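Cell division control protein 13 (Saccharomyces cerevisiae, PDB 4HCE) probably helps maintain telomeres through its OB2 domain, whose dimerization is required for productive binding of the partner protein Stn1. Local coordinates at residues A11-K22 with K97-I108. Residues are numbered along the deposited sequence; the frame is centred on the assembly and turned at random.
Sequences ASVGSVERLEGK and KPDRISVEVERI
Glu17 and Val105, Leu19 and Val103, and Gly21 and Ile101 form hydrogen-bonded pairs between antiparallel strands, whose axes run at 154° and approach to 4.7 Å. Beyond them a type II turn from Ser12 to Ser15 carries the pairing on to Arg107: Gly14 N donates to Arg107 O over 3.0 Å, and Ser15 O accepts from Arg107 N. Leu19, Val103 and Val105 line the inner face, where Leu19 CB meets Val103 CG2 and Leu19 CD1 lies 4.1 Å from Val105 CG2, the side chains of Leu19 and Val105 crossing at about a right angle. Phe46 of strand 42-47 packs against Leu19 and Val103, and Ile67 against Val105. On the other face Arg18 and Glu104 run side by side with guanidinium and carboxylate only 10° apart, and Arg18 NH2 reaches Glu104 OE1 at 2.8 Å. Asn127 holds the second oxygen of Glu104. Glu20 OE1 offers its syn lone pair to Arg100 NE at 2.7 Å; the bend of Glu20 at chi2 (-80°) turns the carboxylate to this arginine. Arg107 NE bonds Ala11 O obliquely, a water links that oxygen to Arg107 NH2, and Trp123 makes a cation-pi contact with the guanidinium. Past the corner at Gly21, the buried Lys22 curls at chi3 and chi4, bringing NZ to 2.7 Å from Lys97 O, above the carbonyl plane, and 2.8 Å from Asp99 O; Leu94 O is a third acceptor. A methionine in place of Lys22 would probably leave these three carbonyls without their shared donor and free the 97-99 loop to shift. Joining strand 16-27 to strand 101-110 makes the first strand pair with the fourth, the closure characteristic of the five-stranded OB-fold barrel.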
ATOM      1  N   ALA B  11      -3.127 -15.338   5.184  1.00 27.94           N
ATOM      2  CA  ALA B  11      -4.429 -15.533   5.858  1.00 28.28           C
ATOM      3  C   ALA B  11      -5.612 -15.283   4.932  1.00 29.53           C
ATOM      4  O   ALA B  11      -5.641 -14.280   4.215  1.00 29.81           O
ATOM      5  CB  ALA B  11      -4.543 -14.646   7.094  1.00 26.84           C
ATOM      6  N   SER B  12      -6.579 -16.197   4.953  1.00 28.62           N
ATOM      7  CA  SER B  12      -7.748 -16.104   4.078  1.00 29.80           C
ATOM      8  C   SER B  12      -8.732 -15.077   4.622  1.00 29.86           C
ATOM      9  O   SER B  12      -8.695 -14.725   5.815  1.00 30.12           O
ATOM     10  CB  SER B  12      -8.461 -17.464   3.992  1.00 30.31           C
ATOM     11  OG  SER B  12      -9.101 -17.748   5.225  1.00 28.31           O
ATOM     12  N   VAL B  13      -9.614 -14.613   3.745  1.00 29.91           N
ATOM     13  CA  VAL B  13     -10.635 -13.630   4.089  1.00 29.36           C
ATOM     14  C   VAL B  13     -11.542 -14.231   5.149  1.00 30.68           C
ATOM     15  O   VAL B  13     -11.921 -15.389   5.035  1.00 34.37           O
ATOM     16  CB  VAL B  13     -11.421 -13.212   2.822  1.00 30.60           C
ATOM     17  CG1 VAL B  13     -12.812 -12.650   3.163  1.00 29.82           C
ATOM     18  CG2 VAL B  13     -10.580 -12.232   1.997  1.00 29.59           C
ATOM     19  N   GLY B  14     -11.867 -13.453   6.184  1.00 30.31           N
ATOM     20  CA  GLY B  14     -12.609 -13.935   7.333  1.00 27.93           C
ATOM     21  C   GLY B  14     -11.747 -14.013   8.594  1.00 28.71           C
ATOM     22  O   GLY B  14     -12.274 -13.902   9.718  1.00 28.39           O
ATOM     23  N   SER B  15     -10.424 -14.209   8.429  1.00 27.02           N
ATOM     24  CA  SER B  15      -9.527 -14.372   9.572  1.00 25.97           C
ATOM     25  C   SER B  15      -9.549 -13.157  10.471  1.00 25.95           C
ATOM     26  O   SER B  15      -9.534 -12.016   9.997  1.00 26.90           O
ATOM     27  CB  SER B  15      -8.071 -14.607   9.164  1.00 25.04           C
ATOM     28  OG  SER B  15      -7.945 -15.674   8.276  1.00 24.59           O
ATOM     29  N   VAL B  16      -9.532 -13.413  11.769  1.00 26.00           N
ATOM     30  CA  VAL B  16      -9.385 -12.357  12.762  1.00 26.34           C
ATOM     31  C   VAL B  16      -8.144 -12.665  13.615  1.00 26.75           C
ATOM     32  O   VAL B  16      -8.020 -13.754  14.192  1.00 26.97           O
ATOM     33  CB  VAL B  16     -10.675 -12.218  13.633  1.00 26.23           C
ATOM     34  CG1 VAL B  16     -10.567 -11.063  14.616  1.00 24.67           C
ATOM     35  CG2 VAL B  16     -11.900 -12.024  12.752  1.00 25.57           C
ATOM     36  N   GLU B  17      -7.243 -11.698  13.708  1.00 27.09           N
ATOM     37  CA  GLU B  17      -6.046 -11.843  14.539  1.00 27.53           C
ATOM     38  C   GLU B  17      -5.905 -10.747  15.576  1.00 27.86           C
ATOM     39  O   GLU B  17      -6.199  -9.568  15.317  1.00 26.62           O
ATOM     40  CB  GLU B  17      -4.764 -11.900  13.687  1.00 26.73           C
ATOM     41  CG  GLU B  17      -4.673 -13.112  12.757  1.00 30.01           C
ATOM     42  CD  GLU B  17      -4.389 -14.449  13.471  1.00 32.15           C
ATOM     43  OE1 GLU B  17      -3.944 -14.456  14.638  1.00 30.58           O
ATOM     44  OE2 GLU B  17      -4.618 -15.521  12.855  1.00 32.68           O
ATOM     45  N   ARG B  18      -5.413 -11.143  16.748  1.00 28.82           N
ATOM     46  CA  ARG B  18      -5.024 -10.186  17.761  1.00 30.67           C
ATOM     47  C   ARG B  18      -3.510 -10.004  17.756  1.00 30.23           C
ATOM     48  O   ARG B  18      -2.757 -10.963  17.910  1.00 30.60           O
ATOM     49  CB  ARG B  18      -5.496 -10.613  19.146  1.00 33.37           C
ATOM     50  CG  ARG B  18      -5.210  -9.573  20.228  1.00 36.56           C
ATOM     51  CD  ARG B  18      -5.814  -9.993  21.551  1.00 39.76           C
ATOM     52  NE  ARG B  18      -7.259 -10.140  21.403  1.00 44.93           N
ATOM     53  CZ  ARG B  18      -8.046 -10.830  22.223  1.00 45.84           C
ATOM     54  NH1 ARG B  18      -7.534 -11.448  23.289  1.00 46.02           N
ATOM     55  NH2 ARG B  18      -9.354 -10.891  21.972  1.00 46.78           N
ATOM     56  N   LEU B  19      -3.069  -8.771  17.567  1.00 27.08           N
ATOM     57  CA  LEU B  19      -1.646  -8.498  17.566  1.00 26.37           C
ATOM     58  C   LEU B  19      -1.336  -7.489  18.642  1.00 25.95           C
ATOM     59  O   LEU B  19      -2.161  -6.630  18.982  1.00 25.66           O
ATOM     60  CB  LEU B  19      -1.171  -8.007  16.182  1.00 26.75           C
ATOM     61  CG  LEU B  19      -1.587  -8.841  14.943  1.00 29.00           C
ATOM     62  CD1 LEU B  19      -1.323  -8.088  13.665  1.00 31.16           C
ATOM     63  CD2 LEU B  19      -0.880 -10.183  14.854  1.00 28.94           C
ATOM     64  N   GLU B  20      -0.131  -7.602  19.175  1.00 25.55           N
ATOM     65  CA  GLU B  20       0.354  -6.716  20.206  1.00 25.16           C
ATOM     66  C   GLU B  20       1.764  -6.272  19.839  1.00 24.97           C
ATOM     67  O   GLU B  20       2.548  -7.044  19.275  1.00 24.41           O
ATOM     68  CB  GLU B  20       0.292  -7.376  21.595  1.00 25.22           C
ATOM     69  CG  GLU B  20       0.592  -6.382  22.754  1.00 26.74           C
ATOM     70  CD  GLU B  20       2.094  -6.109  22.974  1.00 27.54           C
ATOM     71  OE1 GLU B  20       2.423  -5.137  23.692  1.00 26.73           O
ATOM     72  OE2 GLU B  20       2.957  -6.865  22.424  1.00 28.86           O
ATOM     73  N   GLY B  21       2.075  -5.007  20.123  1.00 24.46           N
ATOM     74  CA  GLY B  21       3.348  -4.440  19.705  1.00 23.28           C
ATOM     75  C   GLY B  21       3.173  -2.957  19.558  1.00 24.13           C
ATOM     76  O   GLY B  21       2.641  -2.278  20.465  1.00 23.03           O
ATOM     77  N   LYS B  22       3.601  -2.450  18.407  1.00 24.44           N
ATOM     78  CA  LYS B  22       3.581  -1.022  18.184  1.00 25.93           C
ATOM     79  C   LYS B  22       3.193  -0.633  16.767  1.00 26.92           C
ATOM     80  O   LYS B  22       3.499  -1.333  15.776  1.00 27.49           O
ATOM     81  CB  LYS B  22       4.919  -0.362  18.638  1.00 27.57           C
ATOM     82  CG  LYS B  22       4.924   0.027  20.143  1.00 29.28           C
ATOM     83  CD  LYS B  22       5.872   1.162  20.552  1.00 30.26           C
ATOM     84  CE  LYS B  22       5.510   2.521  19.993  1.00 29.68           C
ATOM     85  NZ  LYS B  22       4.358   3.204  20.671  1.00 29.62           N
ATOM     86  N   LYS B  97       6.225   7.341  21.184  1.00 39.24           N
ATOM     87  CA  LYS B  97       6.258   6.965  22.582  1.00 38.49           C
ATOM     88  C   LYS B  97       6.491   5.469  22.691  1.00 37.34           C
ATOM     89  O   LYS B  97       6.350   4.760  21.702  1.00 36.96           O
ATOM     90  CB  LYS B  97       4.972   7.406  23.277  1.00 40.27           C
ATOM     91  CG  LYS B  97       4.955   8.896  23.575  1.00 43.33           C
ATOM     92  CD  LYS B  97       3.761   9.262  24.444  1.00 46.81           C
ATOM     93  CE  LYS B  97       3.712  10.747  24.762  1.00 50.18           C
ATOM     94  NZ  LYS B  97       3.591  11.596  23.540  1.00 55.99           N
ATOM     95  N   PRO B  98       6.921   4.988  23.870  1.00 38.18           N
ATOM     96  CA  PRO B  98       7.155   3.532  23.986  1.00 35.26           C
ATOM     97  C   PRO B  98       5.884   2.701  24.263  1.00 34.00           C
ATOM     98  O   PRO B  98       5.916   1.471  24.187  1.00 33.50           O
ATOM     99  CB  PRO B  98       8.159   3.423  25.144  1.00 35.49           C
ATOM    100  CG  PRO B  98       7.971   4.670  25.950  1.00 37.38           C
ATOM    101  CD  PRO B  98       7.497   5.749  25.005  1.00 37.53           C
ATOM    102  N   ASP B  99       4.774   3.379  24.535  1.00 33.49           N
ATOM    103  CA  ASP B  99       3.525   2.734  24.893  1.00 32.85           C
ATOM    104  C   ASP B  99       3.076   1.706  23.885  1.00 31.60           C
ATOM    105  O   ASP B  99       2.937   1.988  22.697  1.00 31.16           O
ATOM    106  CB  ASP B  99       2.419   3.764  25.048  1.00 33.84           C
ATOM    107  CG  ASP B  99       2.752   4.831  26.062  1.00 36.03           C
ATOM    108  OD1 ASP B  99       3.896   5.342  26.075  1.00 36.15           O
ATOM    109  OD2 ASP B  99       1.844   5.158  26.841  1.00 38.01           O
ATOM    110  N   ARG B 100       2.794   0.525  24.398  1.00 30.49           N
ATOM    111  CA  ARG B 100       2.380  -0.583  23.585  1.00 31.50           C
ATOM    112  C   ARG B 100       0.922  -0.529  23.173  1.00 31.96           C
ATOM    113  O   ARG B 100       0.078   0.101  23.834  1.00 30.70           O
ATOM    114  CB  ARG B 100       2.744  -1.872  24.293  1.00 33.19           C
ATOM    115  CG  ARG B 100       4.250  -1.836  24.497  1.00 33.05           C
ATOM    116  CD  ARG B 100       4.793  -3.155  24.865  1.00 32.67           C
ATOM    117  NE  ARG B 100       4.876  -4.118  23.768  1.00 31.25           N
ATOM    118  CZ  ARG B 100       5.878  -4.226  22.911  1.00 31.20           C
ATOM    119  NH1 ARG B 100       6.879  -3.350  22.911  1.00 30.77           N
ATOM    120  NH2 ARG B 100       5.863  -5.230  22.040  1.00 31.86           N
ATOM    121  N   ILE B 101       0.659  -1.166  22.041  1.00 30.93           N
ATOM    122  CA  ILE B 101      -0.636  -1.117  21.407  1.00 30.48           C
ATOM    123  C   ILE B 101      -1.092  -2.531  21.150  1.00 28.30           C
ATOM    124  O   ILE B 101      -0.287  -3.423  20.884  1.00 26.86           O
ATOM    125  CB  ILE B 101      -0.604  -0.253  20.110  1.00 31.80           C
ATOM    126  CG1 ILE B 101      -0.892   1.205  20.467  1.00 34.39           C
ATOM    127  CG2 ILE B 101      -1.712  -0.623  19.140  1.00 29.53           C
ATOM    128  CD1 ILE B 101       0.327   2.064  20.625  1.00 35.43           C
ATOM    129  N   SER B 102      -2.396  -2.726  21.257  1.00 28.24           N
ATOM    130  CA  SER B 102      -2.994  -3.986  20.952  1.00 29.09           C
ATOM    131  C   SER B 102      -4.106  -3.769  19.929  1.00 28.85           C
ATOM    132  O   SER B 102      -4.944  -2.867  20.100  1.00 30.39           O
ATOM    133  CB  SER B 102      -3.552  -4.600  22.235  1.00 30.66           C
ATOM    134  OG  SER B 102      -4.048  -5.894  21.944  1.00 35.30           O
ATOM    135  N   VAL B 103      -4.129  -4.592  18.883  1.00 27.04           N
ATOM    136  CA  VAL B 103      -5.118  -4.438  17.813  1.00 27.17           C
ATOM    137  C   VAL B 103      -5.774  -5.782  17.481  1.00 29.40           C
ATOM    138  O   VAL B 103      -5.168  -6.857  17.623  1.00 30.04           O
ATOM    139  CB  VAL B 103      -4.500  -3.831  16.514  1.00 27.45           C
ATOM    140  CG1 VAL B 103      -3.952  -2.430  16.750  1.00 26.60           C
ATOM    141  CG2 VAL B 103      -3.405  -4.723  15.952  1.00 26.48           C
ATOM    142  N   GLU B 104      -7.023  -5.730  17.054  1.00 29.57           N
ATOM    143  CA  GLU B 104      -7.601  -6.869  16.382  1.00 29.89           C
ATOM    144  C   GLU B 104      -7.738  -6.468  14.947  1.00 28.35           C
ATOM    145  O   GLU B 104      -8.258  -5.402  14.652  1.00 30.02           O
ATOM    146  CB  GLU B 104      -8.947  -7.269  16.966  1.00 31.69           C
ATOM    147  CG  GLU B 104      -8.789  -8.179  18.156  1.00 36.87           C
ATOM    148  CD  GLU B 104     -10.100  -8.534  18.806  1.00 40.99           C
ATOM    149  OE1 GLU B 104     -10.045  -9.181  19.882  1.00 43.76           O
ATOM    150  OE2 GLU B 104     -11.167  -8.166  18.248  1.00 41.13           O
ATOM    151  N   VAL B 105      -7.253  -7.319  14.059  1.00 26.80           N
ATOM    152  CA  VAL B 105      -7.317  -7.034  12.638  1.00 27.19           C
ATOM    153  C   VAL B 105      -8.147  -8.113  11.970  1.00 28.70           C
ATOM    154  O   VAL B 105      -8.193  -9.263  12.442  1.00 27.51           O
ATOM    155  CB  VAL B 105      -5.917  -6.890  11.984  1.00 26.83           C
ATOM    156  CG1 VAL B 105      -5.178  -5.699  12.576  1.00 25.79           C
ATOM    157  CG2 VAL B 105      -5.075  -8.153  12.137  1.00 26.63           C
ATOM    158  N   GLU B 106      -8.807  -7.726  10.876  1.00 28.85           N
ATOM    159  CA  GLU B 106      -9.685  -8.612  10.166  1.00 29.21           C
ATOM    160  C   GLU B 106      -9.331  -8.595   8.701  1.00 28.92           C
ATOM    161  O   GLU B 106      -9.222  -7.535   8.107  1.00 29.14           O
ATOM    162  CB  GLU B 106     -11.135  -8.185  10.348  1.00 31.17           C
ATOM    163  CG  GLU B 106     -12.110  -9.191   9.768  1.00 34.55           C
ATOM    164  CD  GLU B 106     -13.575  -8.822   9.961  1.00 39.67           C
ATOM    165  OE1 GLU B 106     -14.410  -9.668   9.582  1.00 44.86           O
ATOM    166  OE2 GLU B 106     -13.909  -7.717  10.472  1.00 40.68           O
ATOM    167  N   ARG B 107      -9.176  -9.791   8.133  1.00 28.02           N
ATOM    168  CA  ARG B 107      -8.852  -9.977   6.744  1.00 28.99           C
ATOM    169  C   ARG B 107     -10.149  -9.779   5.946  1.00 31.18           C
ATOM    170  O   ARG B 107     -11.113 -10.555   6.104  1.00 30.17           O
ATOM    171  CB  ARG B 107      -8.327 -11.411   6.543  1.00 29.28           C
ATOM    172  CG  ARG B 107      -7.618 -11.641   5.228  1.00 29.30           C
ATOM    173  CD  ARG B 107      -6.363 -10.774   5.213  1.00 29.99           C
ATOM    174  NE  ARG B 107      -5.453 -11.174   4.163  1.00 29.19           N
ATOM    175  CZ  ARG B 107      -4.383 -10.496   3.783  1.00 28.81           C
ATOM    176  NH1 ARG B 107      -4.055  -9.342   4.358  1.00 27.91           N
ATOM    177  NH2 ARG B 107      -3.638 -10.990   2.816  1.00 28.58           N
ATOM    178  N   ILE B 108     -10.173  -8.759   5.092  1.00 31.09           N
ATOM    179  CA  ILE B 108     -11.371  -8.445   4.305  1.00 33.75           C
ATOM    180  C   ILE B 108     -11.041  -8.430   2.812  1.00 34.77           C
ATOM    181  O   ILE B 108      -9.888  -8.261   2.414  1.00 33.81           O
ATOM    182  CB  ILE B 108     -12.001  -7.077   4.705  1.00 34.17           C
ATOM    183  CG1 ILE B 108     -10.990  -5.930   4.516  1.00 33.65           C
ATOM    184  CG2 ILE B 108     -12.559  -7.102   6.127  1.00 31.21           C
ATOM    185  CD1 ILE B 108     -11.651  -4.562   4.462  1.00 34.59           C
TER
HETATM  186  O   HOH W   1      -4.145 -13.664   1.769  1.00 45.44           O
HETATM  187  O   HOH W   2     -14.850 -12.434   9.783  1.00 67.28           O